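Uncharacterized protein (Bacteroides fragilis, PDB 3EWL) is of unknown function, but this piece of it adopts a thioredoxin-like fold with a CxxC pair, consistent with a role in thiol-disulfide exchange. Local coordinates at residues S40-F45 against R108-I113; T30-Y35 against R65-Y70. One frame throughout, in Å; residues are numbered along the deposited sequence.

Contact 1: residues S40-F45 against R108-I113; sequences SNCRKF and RATPTI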
loop_
_atom_site.group_PDB
_atom_site.type_symbol
_atom_site.label_atom_id
_atom_site.label_comp_id
_atom_site.label_asym_id
_atom_site.label_seq_id
_atom_site.Cartn_x
_atom_site.Cartn_y
_atom_site.Cartn_z
ATOM N N SER A 40 3.841 -6.464 14.037
ATOM C CA SER A 40 5.136 -7.083 13.724
ATOM C C SER A 40 5.172 -7.759 12.334
ATOM O O SER A 40 6.240 -7.799 11.667
ATOM C CB SER A 40 5.534 -8.074 14.814
ATOM O OG SER A 40 4.650 -9.176 14.823
ATOM N N ASN A 41 4.018 -8.262 11.886
ATOM C CA ASN A 41 3.959 -8.799 10.534
ATOM C C ASN A 41 4.157 -7.706 9.471
ATOM O O ASN A 41 4.732 -7.956 8.404
ATOM C CB ASN A 41 2.663 -9.550 10.283
ATOM C CG ASN A 41 2.659 -10.946 10.929
ATOM O OD1 ASN A 41 3.707 -11.547 11.182
ATOM N ND2 ASN A 41 1.482 -11.434 11.227
ATOM N N CYS A 42 3.669 -6.504 9.757
ATOM C CA CYS A 42 3.867 -5.388 8.816
ATOM C C CYS A 42 5.362 -5.025 8.768
ATOM O O CYS A 42 5.947 -4.959 7.692
ATOM C CB CYS A 42 2.996 -4.189 9.200
ATOM S SG CYS A 42 1.167 -4.526 8.990
ATOM N N ARG A 43 5.982 -4.865 9.942
ATOM C CA ARG A 43 7.416 -4.574 10.048
ATOM C C ARG A 43 8.267 -5.598 9.287
ATOM O O ARG A 43 9.176 -5.207 8.546
ATOM C CB ARG A 43 7.849 -4.491 11.510
ATOM C CG ARG A 43 6.961 -3.603 12.428
ATOM C CD ARG A 43 7.015 -2.109 12.112
ATOM N NE ARG A 43 6.134 -1.714 10.994
ATOM C CZ ARG A 43 4.826 -1.504 11.104
ATOM N NH1 ARG A 43 4.113 -1.116 10.036
ATOM N NH2 ARG A 43 4.224 -1.670 12.289
ATOM N N LYS A 44 7.970 -6.892 9.447
ATOM C CA LYS A 44 8.768 -7.927 8.790
ATOM C C LYS A 44 8.665 -7.867 7.282
ATOM O O LYS A 44 9.679 -8.025 6.600
ATOM C CB LYS A 44 8.410 -9.353 9.270
ATOM C CG LYS A 44 8.671 -9.564 10.771
ATOM C CD LYS A 44 8.120 -10.923 11.319
ATOM C CE LYS A 44 8.839 -12.190 10.716
ATOM N NZ LYS A 44 8.196 -12.746 9.452
ATOM N N PHE A 45 7.448 -7.674 6.761
ATOM C CA PHE A 45 7.260 -7.514 5.323
ATOM C C PHE A 45 8.063 -6.301 4.810
ATOM O O PHE A 45 8.760 -6.378 3.783
ATOM C CB PHE A 45 5.752 -7.342 4.957
ATOM C CG PHE A 45 5.517 -7.246 3.473
ATOM C CD1 PHE A 45 5.150 -8.374 2.742
ATOM C CD2 PHE A 45 5.756 -6.055 2.788
ATOM C CE1 PHE A 45 4.967 -8.311 1.382
ATOM C CE2 PHE A 45 5.573 -5.982 1.395
ATOM C CZ PHE A 45 5.189 -7.111 0.698
ATOM N N ARG A 108 -8.449 -8.548 5.626
ATOM C CA ARG A 108 -8.628 -9.670 6.560
ATOM C C ARG A 108 -7.672 -9.599 7.743
ATOM O O ARG A 108 -7.931 -10.196 8.768
ATOM C CB ARG A 108 -8.343 -11.016 5.887
ATOM C CG ARG A 108 -8.982 -11.249 4.561
ATOM C CD ARG A 108 -8.753 -12.720 4.168
ATOM N NE ARG A 108 -7.396 -13.100 3.725
ATOM C CZ ARG A 108 -6.589 -13.984 4.335
ATOM N NH1 ARG A 108 -5.400 -14.264 3.806
ATOM N NH2 ARG A 108 -6.943 -14.594 5.458
ATOM N N ALA A 109 -6.553 -8.906 7.562
ATOM C CA ALA A 109 -5.394 -8.977 8.458
ATOM C C ALA A 109 -4.438 -7.862 8.039
ATOM O O ALA A 109 -4.608 -7.285 6.958
ATOM C CB ALA A 109 -4.697 -10.328 8.339
ATOM N N THR A 110 -3.460 -7.534 8.890
ATOM C CA THR A 110 -2.406 -6.598 8.477
ATOM C C THR A 110 -1.130 -7.362 8.503
ATOM O O THR A 110 -0.835 -8.003 9.495
ATOM C CB THR A 110 -2.302 -5.331 9.363
ATOM O OG1 THR A 110 -2.017 -5.701 10.716
ATOM C CG2 THR A 110 -3.585 -4.543 9.330
ATOM N N PRO A 111 -0.347 -7.298 7.417
ATOM C CA PRO A 111 -0.540 -6.530 6.172
ATOM C C PRO A 111 -1.492 -7.255 5.222
ATOM O O PRO A 111 -1.626 -8.456 5.293
ATOM C CB PRO A 111 0.868 -6.490 5.562
ATOM C CG PRO A 111 1.524 -7.805 6.043
ATOM C CD PRO A 111 0.947 -8.027 7.443
ATOM N N THR A 112 -2.202 -6.513 4.394
ATOM C CA THR A 112 -2.852 -7.097 3.226
ATOM C C THR A 112 -2.300 -6.302 2.015
ATOM O O THR A 112 -2.235 -5.067 2.010
ATOM C CB THR A 112 -4.396 -6.946 3.294
ATOM O OG1 THR A 112 -4.920 -7.615 4.465
ATOM C CG2 THR A 112 -5.082 -7.486 2.005
ATOM N N ILE A 113 -1.924 -7.020 0.979
ATOM C CA ILE A 113 -1.252 -6.422 -0.123
ATOM C C ILE A 113 -2.059 -6.692 -1.397
ATOM O O ILE A 113 -2.532 -7.837 -1.621
ATOM C CB ILE A 113 0.126 -7.038 -0.237
ATOM C CG1 ILE A 113 0.941 -6.752 1.031
ATOM C CG2 ILE A 113 0.877 -6.491 -1.443
ATOM C CD1 ILE A 113 1.544 -8.000 1.645
#
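Asn-41, in the first turn of helix 40-50, sets its CB against the ring of Pro-111, 3.7 Å from CD. Cys-42 follows with the central contact. Its SG lies anti to its own carbonyl carbon (chi1 -67°), and this directs the sulfur at the Thr-110–Pro-111 peptide: SG stands 3.5 Å from Pro-111 N and 3.6 Å from Thr-110 CB. The peptide before Pro-111 is cis, and the proline ring faces the helix. One turn further on, the Phe-45 ring, its CG anti to the backbone N (chi1 -177°), meets Ile-113 coming from the opposite direction. The methyl CD1 of Ile-113 sits over one ring face, 3.9 Å from the centroid of Phe-45, a CH-pi contact; Leu-132 of helix 129-137 touches both residues. A cis-proline facing the second cysteine of a CxxC helix is a hallmark of thioredoxin-like proteins, where this loop flanks the redox site. Here the buried Cys-42 sulfur meets the cis-proline loop through van der Waals contacts alone, without a hydrogen bond to it; if the CxxC pair is redox-active, as in thioredoxin, the same packing would hold its second cysteine beside that loop.

Contact 2: residues T30-Y35 against R65-Y70; sequences TMLFFY and RVLAIY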
loop_
_atom_site.group_PDB
_atom_site.type_symbol
_atom_site.label_atom_id
_atom_site.label_comp_id
_atom_site.label_asym_id
_atom_site.label_seq_id
_atom_site.Cartn_x
_atom_site.Cartn_y
_atom_site.Cartn_z
ATOM N N THR A 30 1.197 -0.068 -8.982
ATOM C CA THR A 30 0.946 0.435 -7.647
ATOM C C THR A 30 0.771 -0.751 -6.710
ATOM O O THR A 30 -0.088 -1.612 -6.938
ATOM C CB THR A 30 -0.332 1.312 -7.600
ATOM O OG1 THR A 30 -0.184 2.389 -8.544
ATOM C CG2 THR A 30 -0.560 1.919 -6.192
HETATM N N MSE A 31 1.596 -0.816 -5.670
HETATM C CA MSE A 31 1.337 -1.802 -4.628
HETATM C C MSE A 31 0.607 -1.119 -3.486
HETATM O O MSE A 31 1.149 -0.194 -2.877
HETATM C CB MSE A 31 2.628 -2.428 -4.135
HETATM C CG MSE A 31 2.412 -3.529 -3.065
HETATM SE SE MSE A 31 4.078 -4.345 -2.432
HETATM C CE MSE A 31 4.449 -3.192 -0.935
ATOM N N LEU A 32 -0.573 -1.616 -3.139
ATOM C CA LEU A 32 -1.233 -1.134 -1.937
ATOM C C LEU A 32 -0.822 -1.982 -0.743
ATOM O O LEU A 32 -0.839 -3.205 -0.816
ATOM C CB LEU A 32 -2.755 -1.194 -2.069
ATOM C CG LEU A 32 -3.406 -0.556 -3.274
ATOM C CD1 LEU A 32 -4.897 -0.906 -3.166
ATOM C CD2 LEU A 32 -3.180 0.965 -3.381
ATOM N N PHE A 33 -0.454 -1.322 0.344
ATOM C CA PHE A 33 0.023 -1.997 1.540
ATOM C C PHE A 33 -0.846 -1.575 2.715
ATOM O O PHE A 33 -0.649 -0.485 3.277
ATOM C CB PHE A 33 1.516 -1.650 1.784
ATOM C CG PHE A 33 2.158 -2.410 2.947
ATOM C CD1 PHE A 33 2.590 -3.721 2.791
ATOM C CD2 PHE A 33 2.362 -1.795 4.186
ATOM C CE1 PHE A 33 3.203 -4.419 3.855
ATOM C CE2 PHE A 33 3.000 -2.478 5.244
ATOM C CZ PHE A 33 3.403 -3.806 5.076
ATOM N N PHE A 34 -1.845 -2.396 3.059
ATOM C CA PHE A 34 -2.705 -2.073 4.178
ATOM C C PHE A 34 -2.072 -2.552 5.435
ATOM O O PHE A 34 -1.807 -3.738 5.582
ATOM C CB PHE A 34 -4.145 -2.584 4.011
ATOM C CG PHE A 34 -4.832 -2.052 2.762
ATOM C CD1 PHE A 34 -5.334 -0.747 2.718
ATOM C CD2 PHE A 34 -4.901 -2.828 1.600
ATOM C CE1 PHE A 34 -5.949 -0.236 1.535
ATOM C CE2 PHE A 34 -5.507 -2.327 0.421
ATOM C CZ PHE A 34 -6.048 -1.026 0.408
ATOM N N TYR A 35 -1.827 -1.630 6.359
ATOM C CA TYR A 35 -1.043 -1.976 7.531
ATOM C C TYR A 35 -1.605 -1.393 8.826
ATOM O O TYR A 35 -2.544 -0.570 8.824
ATOM C CB TYR A 35 0.416 -1.526 7.323
ATOM C CG TYR A 35 0.629 -0.010 7.466
ATOM C CD1 TYR A 35 1.020 0.539 8.686
ATOM C CD2 TYR A 35 0.415 0.869 6.384
ATOM C CE1 TYR A 35 1.206 1.911 8.848
ATOM C CE2 TYR A 35 0.614 2.254 6.534
ATOM C CZ TYR A 35 1.012 2.758 7.777
ATOM O OH TYR A 35 1.246 4.103 7.965
ATOM N N ARG A 65 5.093 2.145 -7.363
ATOM C CA ARG A 65 4.725 3.038 -6.332
ATOM C C ARG A 65 4.208 2.210 -5.157
ATOM O O ARG A 65 3.315 1.382 -5.343
ATOM C CB ARG A 65 3.539 3.802 -6.887
ATOM C CG ARG A 65 3.896 5.043 -7.516
ATOM C CD ARG A 65 3.903 6.100 -6.461
ATOM N NE ARG A 65 4.352 7.308 -7.118
ATOM C CZ ARG A 65 5.298 8.095 -6.652
ATOM N NH1 ARG A 65 5.861 7.856 -5.466
ATOM N NH2 ARG A 65 5.636 9.127 -7.373
ATOM N N VAL A 66 4.743 2.413 -3.958
ATOM C CA VAL A 66 4.111 1.826 -2.791
ATOM C C VAL A 66 3.292 2.851 -2.105
ATOM O O VAL A 66 3.803 3.954 -1.699
ATOM C CB VAL A 66 5.061 1.232 -1.809
ATOM C CG1 VAL A 66 4.257 0.599 -0.642
ATOM C CG2 VAL A 66 5.947 0.168 -2.519
ATOM N N LEU A 67 2.007 2.503 -1.983
ATOM C CA LEU A 67 1.087 3.287 -1.219
ATOM C C LEU A 67 0.680 2.479 0.011
ATOM O O LEU A 67 -0.135 1.557 -0.060
ATOM C CB LEU A 67 -0.126 3.675 -2.081
ATOM C CG LEU A 67 -1.227 4.467 -1.385
ATOM C CD1 LEU A 67 -0.682 5.766 -0.739
ATOM C CD2 LEU A 67 -2.336 4.746 -2.362
ATOM N N ALA A 68 1.273 2.836 1.138
ATOM C CA ALA A 68 1.012 2.210 2.411
ATOM C C ALA A 68 -0.101 3.012 3.082
ATOM O O ALA A 68 0.026 4.252 3.319
ATOM C CB ALA A 68 2.330 2.205 3.262
ATOM N N ILE A 69 -1.180 2.311 3.398
ATOM C CA ILE A 69 -2.378 2.911 3.891
ATOM C C ILE A 69 -2.805 2.325 5.240
ATOM O O ILE A 69 -2.990 1.096 5.370
ATOM C CB ILE A 69 -3.549 2.708 2.860
ATOM C CG1 ILE A 69 -3.221 3.410 1.532
ATOM C CG2 ILE A 69 -4.872 3.247 3.414
ATOM C CD1 ILE A 69 -3.047 5.008 1.679
ATOM N N TYR A 70 -2.998 3.198 6.229
ATOM C CA TYR A 70 -3.595 2.788 7.520
ATOM C C TYR A 70 -5.089 3.094 7.442
ATOM O O TYR A 70 -5.459 4.208 7.135
ATOM C CB TYR A 70 -2.945 3.551 8.673
ATOM C CG TYR A 70 -3.590 3.293 10.030
ATOM C CD1 TYR A 70 -3.702 1.983 10.565
ATOM C CD2 TYR A 70 -4.060 4.358 10.787
ATOM C CE1 TYR A 70 -4.310 1.771 11.813
ATOM C CE2 TYR A 70 -4.651 4.166 12.029
ATOM C CZ TYR A 70 -4.759 2.892 12.551
ATOM O OH TYR A 70 -5.366 2.767 13.801
#
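Tyr-35 and Tyr-70 cross at about a right angle where strands 29-34 and 64-70 run out. Tyr-35 carries its ring back over the neighbouring strand because CG sits between the backbone N and the carbonyl carbon (chi1 75°); one face then receives Tyr-70 CB, 4.1 Å from Tyr-35 CZ, and Tyr-35 CE2 lies 3.7 Å from Ala-68 CB. In return, the edge of the Tyr-70 ring meets the carbonyl of Tyr-35, Tyr-70 CD1 being 3.3 Å from that O, a buried oxygen with no hydrogen-bonding partner in the model. The hydroxyl of Tyr-70 is hydrogen-bonded to the backbone N of Asn-74. Five backbone hydrogen bonds, from Met-31 N to Arg-65 O through Tyr-35 N to Ile-69 O, join the strands in parallel register at the centre of the thioredoxin-like sheet. On the face turned to helix 40-50, Met-31 and Val-66 lie side by side; the selenomethionine chain bends at its last torsion and brings CE 3.8 Å from Val-66 CG1. Phe-33 reaches Ala-68 CB with CD2. The other face pairs Leu-32 with Leu-67, CD2 to CD2 at 4.0 Å, and Phe-34 with Ile-69, again pointing the same way, with Phe-34 CD1 3.9 Å from Ile-69 CB.

After the short antiparallel strands 11-13 and 19-21, the chain forms strand 29-34, then passes through the CxxC turn into helix 40-50. Contact 2 closes the first loop when strand 64-70 returns parallel to 29-34, a beta-alpha-beta crossover containing helices 40-50 and 53-61. Contact 1 closes later, after helix 75-82 and strand 90-93, as the cis-proline loop leads into strand 112-116. Because 40-45 lies inside the loop of contact 2 and 108-113 beyond it, the two closures cross. They also touch: Thr-112 O probably hydrogen-bonds with Phe-34 N, and Phe-45 and Pro-111 pack on Phe-33. Contact 2 thus joins two central strands, while contact 1 packs helix 40-50 against the start of strand 112-116, antiparallel to 29-34.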